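Local coordinates for ribosome maturation protein SDO1 homolog (Methanothermobacter thermautotrophicus, PDB 2WBM) that probably binds RNA and the ribosome, as a flexible archaeal member of the SBDS family associated with ribosome maturation, at residues V185-K190 against V224-G229; E131-Q136 against K181-R186; D119-I124 against V155-F160. One frame throughout, in Å; residues are numbered along the deposited sequence.

Contact 1 of 3, residues V185-K190 against V224-G229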
loop_
_atom_site.group_PDB
_atom_site.type_symbol
_atom_site.label_atom_id
_atom_site.label_comp_id
_atom_site.label_asym_id
_atom_site.label_seq_id
_atom_site.Cartn_x
_atom_site.Cartn_y
_atom_site.Cartn_z
ATOM N N VAL A 185 -7.645 -17.953 -2.500
ATOM C CA VAL A 185 -8.572 -19.071 -2.705
ATOM C C VAL A 185 -8.867 -19.199 -4.186
ATOM O O VAL A 185 -8.695 -18.239 -4.945
ATOM C CB VAL A 185 -9.891 -18.918 -1.917
ATOM C CG1 VAL A 185 -9.609 -18.746 -0.412
ATOM C CG2 VAL A 185 -10.719 -17.766 -2.460
ATOM N N ARG A 186 -9.297 -20.387 -4.597
ATOM C CA ARG A 186 -9.662 -20.614 -6.000
ATOM C C ARG A 186 -11.154 -20.851 -6.100
ATOM O O ARG A 186 -11.709 -21.655 -5.355
ATOM C CB ARG A 186 -8.867 -21.791 -6.585
ATOM C CG ARG A 186 -7.430 -21.380 -6.945
ATOM C CD ARG A 186 -6.690 -22.411 -7.792
ATOM N NE ARG A 186 -5.286 -22.019 -7.956
ATOM C CZ ARG A 186 -4.431 -22.560 -8.827
ATOM N NH1 ARG A 186 -4.820 -23.533 -9.644
ATOM N NH2 ARG A 186 -3.175 -22.122 -8.882
ATOM N N VAL A 187 -11.795 -20.116 -7.005
ATOM C CA VAL A 187 -13.227 -20.175 -7.176
ATOM C C VAL A 187 -13.500 -20.629 -8.599
ATOM O O VAL A 187 -12.925 -20.088 -9.541
ATOM C CB VAL A 187 -13.839 -18.768 -6.985
ATOM C CG1 VAL A 187 -15.352 -18.808 -7.189
ATOM C CG2 VAL A 187 -13.463 -18.195 -5.576
ATOM N N ALA A 188 -14.368 -21.619 -8.753
ATOM C CA ALA A 188 -14.793 -22.039 -10.082
ATOM C C ALA A 188 -16.092 -21.311 -10.372
ATOM O O ALA A 188 -17.035 -21.323 -9.552
ATOM C CB ALA A 188 -15.006 -23.550 -10.132
ATOM N N ILE A 189 -16.145 -20.654 -11.521
ATOM C CA ILE A 189 -17.364 -19.951 -11.901
ATOM C C ILE A 189 -17.886 -20.525 -13.206
ATOM O O ILE A 189 -17.120 -21.067 -14.010
ATOM C CB ILE A 189 -17.140 -18.410 -12.023
ATOM C CG1 ILE A 189 -16.340 -18.060 -13.290
ATOM C CG2 ILE A 189 -16.421 -17.864 -10.778
ATOM C CD1 ILE A 189 -16.236 -16.565 -13.568
ATOM N N LYS A 190 -19.194 -20.432 -13.388
ATOM C CA LYS A 190 -19.856 -20.868 -14.609
ATOM C C LYS A 190 -20.772 -19.733 -15.041
ATOM O O LYS A 190 -21.657 -19.332 -14.268
ATOM C CB LYS A 190 -20.672 -22.131 -14.325
ATOM C CG LYS A 190 -21.370 -22.739 -15.531
ATOM C CD LYS A 190 -22.173 -23.964 -15.107
ATOM C CE LYS A 190 -22.613 -24.782 -16.299
ATOM N NZ LYS A 190 -23.494 -24.011 -17.206
ATOM N N VAL A 224 -10.656 -19.095 -10.941
ATOM C CA VAL A 224 -10.028 -17.798 -10.662
ATOM C C VAL A 224 -9.398 -17.839 -9.286
ATOM O O VAL A 224 -10.057 -18.229 -8.332
ATOM C CB VAL A 224 -11.029 -16.632 -10.711
ATOM C CG1 VAL A 224 -10.296 -15.286 -10.556
ATOM C CG2 VAL A 224 -11.812 -16.646 -12.038
ATOM N N GLU A 225 -8.122 -17.472 -9.204
ATOM C CA GLU A 225 -7.451 -17.352 -7.918
ATOM C C GLU A 225 -7.618 -15.909 -7.451
ATOM O O GLU A 225 -7.231 -14.968 -8.159
ATOM C CB GLU A 225 -5.973 -17.723 -8.035
ATOM C CG GLU A 225 -5.189 -17.592 -6.751
ATOM C CD GLU A 225 -3.839 -18.283 -6.843
ATOM O OE1 GLU A 225 -3.787 -19.528 -6.719
ATOM O OE2 GLU A 225 -2.833 -17.574 -7.038
ATOM N N ILE A 226 -8.225 -15.740 -6.281
ATOM C CA ILE A 226 -8.460 -14.411 -5.719
ATOM C C ILE A 226 -7.897 -14.305 -4.300
ATOM O O ILE A 226 -7.737 -15.327 -3.617
ATOM C CB ILE A 226 -9.965 -14.036 -5.711
ATOM C CG1 ILE A 226 -10.785 -15.009 -4.844
ATOM C CG2 ILE A 226 -10.520 -14.019 -7.152
ATOM C CD1 ILE A 226 -12.190 -14.508 -4.514
ATOM N N PRO A 227 -7.584 -13.066 -3.851
ATOM C CA PRO A 227 -7.316 -12.841 -2.435
ATOM C C PRO A 227 -8.511 -13.349 -1.651
ATOM O O PRO A 227 -9.650 -13.099 -2.038
ATOM C CB PRO A 227 -7.210 -11.312 -2.348
ATOM C CG PRO A 227 -6.655 -10.936 -3.680
ATOM C CD PRO A 227 -7.413 -11.824 -4.632
ATOM N N GLY A 228 -8.264 -14.095 -0.582
ATOM C CA GLY A 228 -9.354 -14.790 0.104
ATOM C C GLY A 228 -10.444 -13.909 0.685
ATOM O O GLY A 228 -11.585 -14.354 0.846
ATOM N N GLY A 229 -10.105 -12.665 1.018
ATOM C CA GLY A 229 -11.067 -11.742 1.622
ATOM C C GLY A 229 -12.070 -11.169 0.636
ATOM O O GLY A 229 -12.998 -10.468 1.051
#
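R186 and E225 face each other as a non-hydrogen-bonded pair, and their side chains add a salt bridge on one face of the sheet. NE of R186 gives a 3.2 Å bond to OE1 of E225, with the oxygen nearly in the guanidinium plane; a longer, weak bond from NH2 reaches the same oxygen. The carboxylate is turned 50° from the guanidinium and meets NE on the anti side of OE1, tilted well out of the carboxylate plane. E225 reaches this far because CG stands anti to the backbone N (chi1 179°) and the chain runs on extended. On the other face V185 CG2 lies 3.6 Å from I226 CG1, and V187 CG2 meets the I226 CD1 methyl at 4.0 Å, so one isoleucine spans two valines. Between the two faces runs the backbone: V185 and I226 exchange two hydrogen bonds, the first from V185 N to I226 O at 2.9 Å, as do V187 and V224. Helices 231-241 and 196-206 pack on the valine and isoleucine face, with F234 against V224 and F206 against I226. Strands 181-191 and 220-227 are thus the central pair of a ferredoxin-like βαββαβ fold, the C-terminal domain of this SBDS protein.

Contact 2 of 3, residues E131-Q136 against K181-R186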
loop_
_atom_site.group_PDB
_atom_site.type_symbol
_atom_site.label_atom_id
_atom_site.label_comp_id
_atom_site.label_asym_id
_atom_site.label_seq_id
_atom_site.Cartn_x
_atom_site.Cartn_y
_atom_site.Cartn_z
ATOM N N GLU A 131 -7.063 -9.528 1.767
ATOM C CA GLU A 131 -6.177 -10.691 1.648
ATOM C C GLU A 131 -6.500 -11.812 2.622
ATOM O O GLU A 131 -6.115 -12.958 2.396
ATOM C CB GLU A 131 -4.707 -10.282 1.800
ATOM C CG GLU A 131 -4.220 -9.204 0.820
ATOM C CD GLU A 131 -4.123 -9.676 -0.632
ATOM O OE1 GLU A 131 -4.070 -10.901 -0.906
ATOM O OE2 GLU A 131 -4.091 -8.802 -1.516
ATOM N N ALA A 132 -7.195 -11.483 3.704
ATOM C CA ALA A 132 -7.333 -12.410 4.827
ATOM C C ALA A 132 -8.555 -13.320 4.747
ATOM O O ALA A 132 -9.565 -12.987 4.119
ATOM C CB ALA A 132 -7.350 -11.660 6.140
ATOM N N ILE A 133 -8.434 -14.480 5.379
ATOM C CA ILE A 133 -9.590 -15.311 5.701
ATOM C C ILE A 133 -9.538 -15.685 7.172
ATOM O O ILE A 133 -8.510 -15.523 7.827
ATOM C CB ILE A 133 -9.645 -16.607 4.865
ATOM C CG1 ILE A 133 -8.416 -17.491 5.146
ATOM C CG2 ILE A 133 -9.811 -16.273 3.376
ATOM C CD1 ILE A 133 -8.593 -18.959 4.742
ATOM N N ASN A 134 -10.670 -16.152 7.682
ATOM C CA ASN A 134 -10.743 -16.815 8.962
ATOM C C ASN A 134 -10.386 -18.273 8.673
ATOM O O ASN A 134 -11.145 -18.959 7.990
ATOM C CB ASN A 134 -12.176 -16.699 9.496
ATOM C CG ASN A 134 -12.369 -17.366 10.844
ATOM O OD1 ASN A 134 -11.634 -18.282 11.218
ATOM N ND2 ASN A 134 -13.381 -16.918 11.576
ATOM N N PRO A 135 -9.216 -18.746 9.161
ATOM C CA PRO A 135 -8.804 -20.117 8.826
ATOM C C PRO A 135 -9.731 -21.200 9.378
ATOM O O PRO A 135 -9.675 -22.338 8.907
ATOM C CB PRO A 135 -7.400 -20.238 9.437
ATOM C CG PRO A 135 -7.305 -19.135 10.439
ATOM C CD PRO A 135 -8.175 -18.030 9.919
ATOM N N GLN A 136 -10.586 -20.845 10.337
ATOM C CA GLN A 136 -11.528 -21.804 10.929
ATOM C C GLN A 136 -12.690 -22.192 10.002
ATOM O O GLN A 136 -13.190 -23.313 10.073
ATOM C CB GLN A 136 -12.083 -21.278 12.251
ATOM C CG GLN A 136 -11.036 -21.039 13.333
ATOM C CD GLN A 136 -11.615 -20.382 14.578
ATOM O OE1 GLN A 136 -12.726 -19.842 14.559
ATOM N NE2 GLN A 136 -10.859 -20.420 15.666
ATOM N N LYS A 181 -5.510 -15.257 8.704
ATOM C CA LYS A 181 -4.395 -15.678 7.886
ATOM C C LYS A 181 -4.612 -15.067 6.507
ATOM O O LYS A 181 -5.746 -14.964 6.058
ATOM C CB LYS A 181 -4.413 -17.203 7.777
ATOM C CG LYS A 181 -3.167 -17.849 7.206
ATOM C CD LYS A 181 -3.372 -19.362 7.086
ATOM C CE LYS A 181 -2.140 -20.069 6.532
ATOM N NZ LYS A 181 -1.888 -19.742 5.096
ATOM N N PHE A 182 -3.532 -14.664 5.850
ATOM C CA PHE A 182 -3.583 -14.280 4.441
ATOM C C PHE A 182 -3.590 -15.558 3.613
ATOM O O PHE A 182 -2.746 -16.437 3.800
ATOM C CB PHE A 182 -2.373 -13.429 4.067
ATOM C CG PHE A 182 -2.519 -11.966 4.404
ATOM C CD1 PHE A 182 -3.512 -11.522 5.271
ATOM C CD2 PHE A 182 -1.634 -11.039 3.875
ATOM C CE1 PHE A 182 -3.636 -10.165 5.591
ATOM C CE2 PHE A 182 -1.749 -9.680 4.191
ATOM C CZ PHE A 182 -2.755 -9.252 5.051
ATOM N N GLU A 183 -4.565 -15.674 2.722
ATOM C CA GLU A 183 -4.667 -16.860 1.870
ATOM C C GLU A 183 -5.425 -16.544 0.607
ATOM O O GLU A 183 -6.483 -15.913 0.647
ATOM C CB GLU A 183 -5.352 -18.004 2.620
ATOM C CG GLU A 183 -5.176 -19.366 1.965
ATOM C CD GLU A 183 -5.385 -20.515 2.943
ATOM O OE1 GLU A 183 -4.793 -20.493 4.047
ATOM O OE2 GLU A 183 -6.135 -21.450 2.594
ATOM N N LYS A 184 -4.875 -16.983 -0.523
ATOM C CA LYS A 184 -5.581 -16.907 -1.783
ATOM C C LYS A 184 -6.517 -18.107 -1.823
ATOM O O LYS A 184 -6.228 -19.140 -1.216
ATOM C CB LYS A 184 -4.627 -16.979 -2.983
ATOM C CG LYS A 184 -3.472 -15.991 -2.966
ATOM C CD LYS A 184 -3.902 -14.553 -3.211
ATOM C CE LYS A 184 -2.672 -13.623 -3.124
ATOM N NZ LYS A 184 -3.020 -12.172 -3.112
ATOM N N VAL A 185 -7.645 -17.953 -2.500
ATOM C CA VAL A 185 -8.572 -19.071 -2.705
ATOM C C VAL A 185 -8.867 -19.199 -4.186
ATOM O O VAL A 185 -8.695 -18.239 -4.945
ATOM C CB VAL A 185 -9.891 -18.918 -1.917
ATOM C CG1 VAL A 185 -9.609 -18.746 -0.412
ATOM C CG2 VAL A 185 -10.719 -17.766 -2.460
ATOM N N ARG A 186 -9.297 -20.387 -4.597
ATOM C CA ARG A 186 -9.662 -20.614 -6.000
ATOM C C ARG A 186 -11.154 -20.851 -6.100
ATOM O O ARG A 186 -11.709 -21.655 -5.355
ATOM C CB ARG A 186 -8.867 -21.791 -6.585
ATOM C CG ARG A 186 -7.430 -21.380 -6.945
ATOM C CD ARG A 186 -6.690 -22.411 -7.792
ATOM N NE ARG A 186 -5.286 -22.019 -7.956
ATOM C CZ ARG A 186 -4.431 -22.560 -8.827
ATOM N NH1 ARG A 186 -4.820 -23.533 -9.644
ATOM N NH2 ARG A 186 -3.175 -22.122 -8.882
#
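Three hydrogen-bonded links join the backbones of E131-Q136 and K181-R186, which pair through two antiparallel bridges although their overall directions differ by 117°: I133 N reaches K181 O at 2.8 Å, K181 N returns to I133 O, and E183 N meets E131 O at 3.1 Å. Between them A132 and F182 form a non-hydrogen-bonded pair, and the side chains of the two diverge. E131 nevertheless meets F182 in a CH-pi contact: its CB stands 3.6 Å from the ring centroid, only 4° off the ring normal, while the methyl of A132 approaches the ring obliquely. Beyond CB the glutamate chain bends (chi2 -69°) and brings OE1 to K184 NZ, forming a salt bridge of 2.8 Å on the syn side of the carboxylate. The other oxygen, OE2, pairs with K127, so the carboxylate of the buried E131 has a lysine partner for each oxygen, which would be expected to stabilise its negative charge. This is the point at which helix 110-131 ends and, with A132 the first residue to leave helical angles, the chain passes straight into the short strand 132-133, an addition to the antiparallel sheet through strand 181-191. I133 lays CG1 and CD1 against E183, its CD1 4.0 Å from E183 CB, and E183, at the break in the strand, holds K181 through an NZ to OE1 salt bridge. P135 rests its ring beside K181, its CD 4.0 Å from K181 N. Helix 163-174 lends V167 and L171 to F182, and Q231 of helix 231-241 touches I133.

Contact 3 of 3, residues D119-I124 against V155-F160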
loop_
_atom_site.group_PDB
_atom_site.type_symbol
_atom_site.label_atom_id
_atom_site.label_comp_id
_atom_site.label_asym_id
_atom_site.label_seq_id
_atom_site.Cartn_x
_atom_site.Cartn_y
_atom_site.Cartn_z
ATOM N N ASP A 119 -5.215 8.095 6.567
ATOM C CA ASP A 119 -5.118 7.531 5.227
ATOM C C ASP A 119 -4.561 6.105 5.276
ATOM O O ASP A 119 -5.139 5.187 4.664
ATOM C CB ASP A 119 -4.248 8.413 4.329
ATOM C CG ASP A 119 -4.096 7.845 2.913
ATOM O OD1 ASP A 119 -5.086 7.859 2.140
ATOM O OD2 ASP A 119 -2.982 7.377 2.579
ATOM N N LYS A 120 -3.453 5.921 5.995
ATOM C CA LYS A 120 -2.829 4.609 6.085
ATOM C C LYS A 120 -3.666 3.621 6.882
ATOM O O LYS A 120 -3.743 2.453 6.510
ATOM C CB LYS A 120 -1.392 4.699 6.601
ATOM C CG LYS A 120 -0.492 5.376 5.561
ATOM C CD LYS A 120 0.958 5.221 5.848
ATOM C CE LYS A 120 1.805 5.758 4.685
ATOM N NZ LYS A 120 1.781 7.258 4.624
ATOM N N ARG A 121 -4.316 4.092 7.948
ATOM C CA ARG A 121 -5.202 3.246 8.759
ATOM C C ARG A 121 -6.261 2.590 7.869
ATOM O O ARG A 121 -6.465 1.372 7.908
ATOM C CB ARG A 121 -5.872 4.079 9.863
ATOM C CG ARG A 121 -6.724 3.286 10.846
ATOM C CD ARG A 121 -7.444 4.203 11.842
ATOM N NE ARG A 121 -8.602 4.853 11.236
ATOM C CZ ARG A 121 -9.812 4.309 11.153
ATOM N NH1 ARG A 121 -10.045 3.105 11.662
ATOM N NH2 ARG A 121 -10.797 4.978 10.573
ATOM N N LEU A 122 -6.933 3.402 7.055
ATOM C CA LEU A 122 -7.979 2.869 6.183
ATOM C C LEU A 122 -7.410 1.896 5.151
ATOM O O LEU A 122 -7.998 0.843 4.903
ATOM C CB LEU A 122 -8.785 3.991 5.505
ATOM C CG LEU A 122 -9.909 3.514 4.558
ATOM C CD1 LEU A 122 -11.007 2.705 5.282
ATOM C CD2 LEU A 122 -10.524 4.669 3.760
ATOM N N LYS A 123 -6.261 2.237 4.566
ATOM C CA LYS A 123 -5.646 1.375 3.546
ATOM C C LYS A 123 -5.206 0.034 4.146
ATOM O O LYS A 123 -5.363 -1.017 3.510
ATOM C CB LYS A 123 -4.474 2.093 2.868
ATOM C CG LYS A 123 -4.933 3.214 1.967
ATOM C CD LYS A 123 -3.774 4.018 1.425
ATOM C CE LYS A 123 -4.280 5.019 0.391
ATOM N NZ LYS A 123 -3.291 6.119 0.180
ATOM N N ILE A 124 -4.695 0.075 5.374
ATOM C CA ILE A 124 -4.286 -1.145 6.085
ATOM C C ILE A 124 -5.505 -2.031 6.364
ATOM O O ILE A 124 -5.464 -3.245 6.125
ATOM C CB ILE A 124 -3.535 -0.833 7.410
ATOM C CG1 ILE A 124 -2.133 -0.269 7.133
ATOM C CG2 ILE A 124 -3.412 -2.087 8.293
ATOM C CD1 ILE A 124 -1.559 0.558 8.334
ATOM N N VAL A 155 -3.510 -1.175 18.285
ATOM C CA VAL A 155 -2.608 -0.897 17.182
ATOM C C VAL A 155 -2.469 0.610 16.964
ATOM O O VAL A 155 -3.470 1.322 16.862
ATOM C CB VAL A 155 -3.107 -1.586 15.868
ATOM C CG1 VAL A 155 -2.305 -1.107 14.677
ATOM C CG2 VAL A 155 -3.044 -3.112 16.006
ATOM N N HIS A 156 -1.224 1.084 16.907
ATOM C CA HIS A 156 -0.931 2.455 16.509
ATOM C C HIS A 156 -0.396 2.433 15.086
ATOM O O HIS A 156 0.654 1.850 14.832
ATOM C CB HIS A 156 0.104 3.084 17.453
ATOM C CG HIS A 156 -0.346 3.156 18.882
ATOM N ND1 HIS A 156 -0.147 2.127 19.779
ATOM C CD2 HIS A 156 -0.981 4.135 19.570
ATOM C CE1 HIS A 156 -0.641 2.466 20.957
ATOM N NE2 HIS A 156 -1.150 3.681 20.859
ATOM N N VAL A 157 -1.125 3.050 14.161
ATOM C CA VAL A 157 -0.700 3.135 12.773
ATOM C C VAL A 157 0.354 4.256 12.636
ATOM O O VAL A 157 0.186 5.342 13.192
ATOM C CB VAL A 157 -1.916 3.354 11.833
ATOM C CG1 VAL A 157 -1.491 3.753 10.419
ATOM C CG2 VAL A 157 -2.801 2.094 11.793
ATOM N N ASP A 158 1.445 3.962 11.936
ATOM C CA ASP A 158 2.492 4.960 11.681
ATOM C C ASP A 158 2.079 5.856 10.524
ATOM O O ASP A 158 1.537 5.372 9.530
ATOM C CB ASP A 158 3.803 4.265 11.329
ATOM C CG ASP A 158 4.979 5.211 11.362
ATOM O OD1 ASP A 158 5.450 5.489 12.480
ATOM O OD2 ASP A 158 5.410 5.695 10.287
ATOM N N PRO A 159 2.368 7.173 10.618
ATOM C CA PRO A 159 2.054 8.067 9.502
ATOM C C PRO A 159 2.908 7.820 8.239
ATOM O O PRO A 159 2.452 8.106 7.128
ATOM C CB PRO A 159 2.385 9.457 10.073
ATOM C CG PRO A 159 3.420 9.172 11.156
ATOM C CD PRO A 159 2.906 7.909 11.782
ATOM N N PHE A 160 4.124 7.294 8.403
ATOM C CA PHE A 160 5.110 7.325 7.316
ATOM C C PHE A 160 5.425 5.970 6.679
ATOM O O PHE A 160 5.548 5.873 5.451
ATOM C CB PHE A 160 6.406 8.005 7.788
ATOM C CG PHE A 160 7.471 8.112 6.720
ATOM C CD1 PHE A 160 7.362 9.058 5.697
ATOM C CD2 PHE A 160 8.581 7.263 6.731
ATOM C CE1 PHE A 160 8.333 9.156 4.698
ATOM C CE2 PHE A 160 9.563 7.354 5.747
ATOM C CZ PHE A 160 9.443 8.313 4.722
HETATM O O HOH W 1 4.830 7.425 3.411
#
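K120 NZ donates to the backbone oxygen of P159 over 2.7 Å, the one direct hydrogen bond between helix residues D119-I124 and the loop V155-F160. The ammonium lies 27° out of the carbonyl plane of P159. A water continues the link: it donates to F160 O at 2.7 Å and accepts a weak bond from K120 NZ, so that the lysine serves two successive carbonyls, one directly and one through solvent. The extended middle of the side chain carries CD of K120 to 3.7 Å from D158 O, and the turn at the last torsion (chi4 73°) swings NZ onto P159 O. The loop is itself braced by an Asx turn, in which D158 OD2 receives the backbone N of F160 at 2.8 Å from above the carboxylate plane. The apolar half of the contact centres on V157. Its CG1 lies 3.9 Å from K120 CB and meets CD1 of I124 tip to tip at 3.8 Å, while CG2 touches the CB of R121. In the conformer described, the R121 guanidinium leads away to E147 and E118. Within SBDS domain II the contact thus holds the loop between helices 143-152 and 163-174 to the long helix 110-131: V157 also touches I117, M150 and Q166, one from each of these helices, P159 rests on R113, M116 and I117, and F160 extends to helix 45-52 of the N-terminal SBDS domain.

Overall arrangement
Contacts 1 and 2 are continuous: they share V185 and R186, lie 11 Å apart between centres, and use strand 181-191 to join strands 220-227 and 132-133 in one sheet. P227 also packs on E131, and G228 on I133. Contact 3 stands 22 Å from contact 2, centre to centre, yet helix 110-131 leads from it directly into strand 132-133. It lies about 10 Å from the chain's centre with no exposed residue among those touching, and holds a loop to a helix by one lysine and a valine. Contacts 1 and 2, about 22 and 19 Å out, combine strand pairing with salt bridges from exposed R186 to partly exposed E225 and from exposed K184 to buried E131.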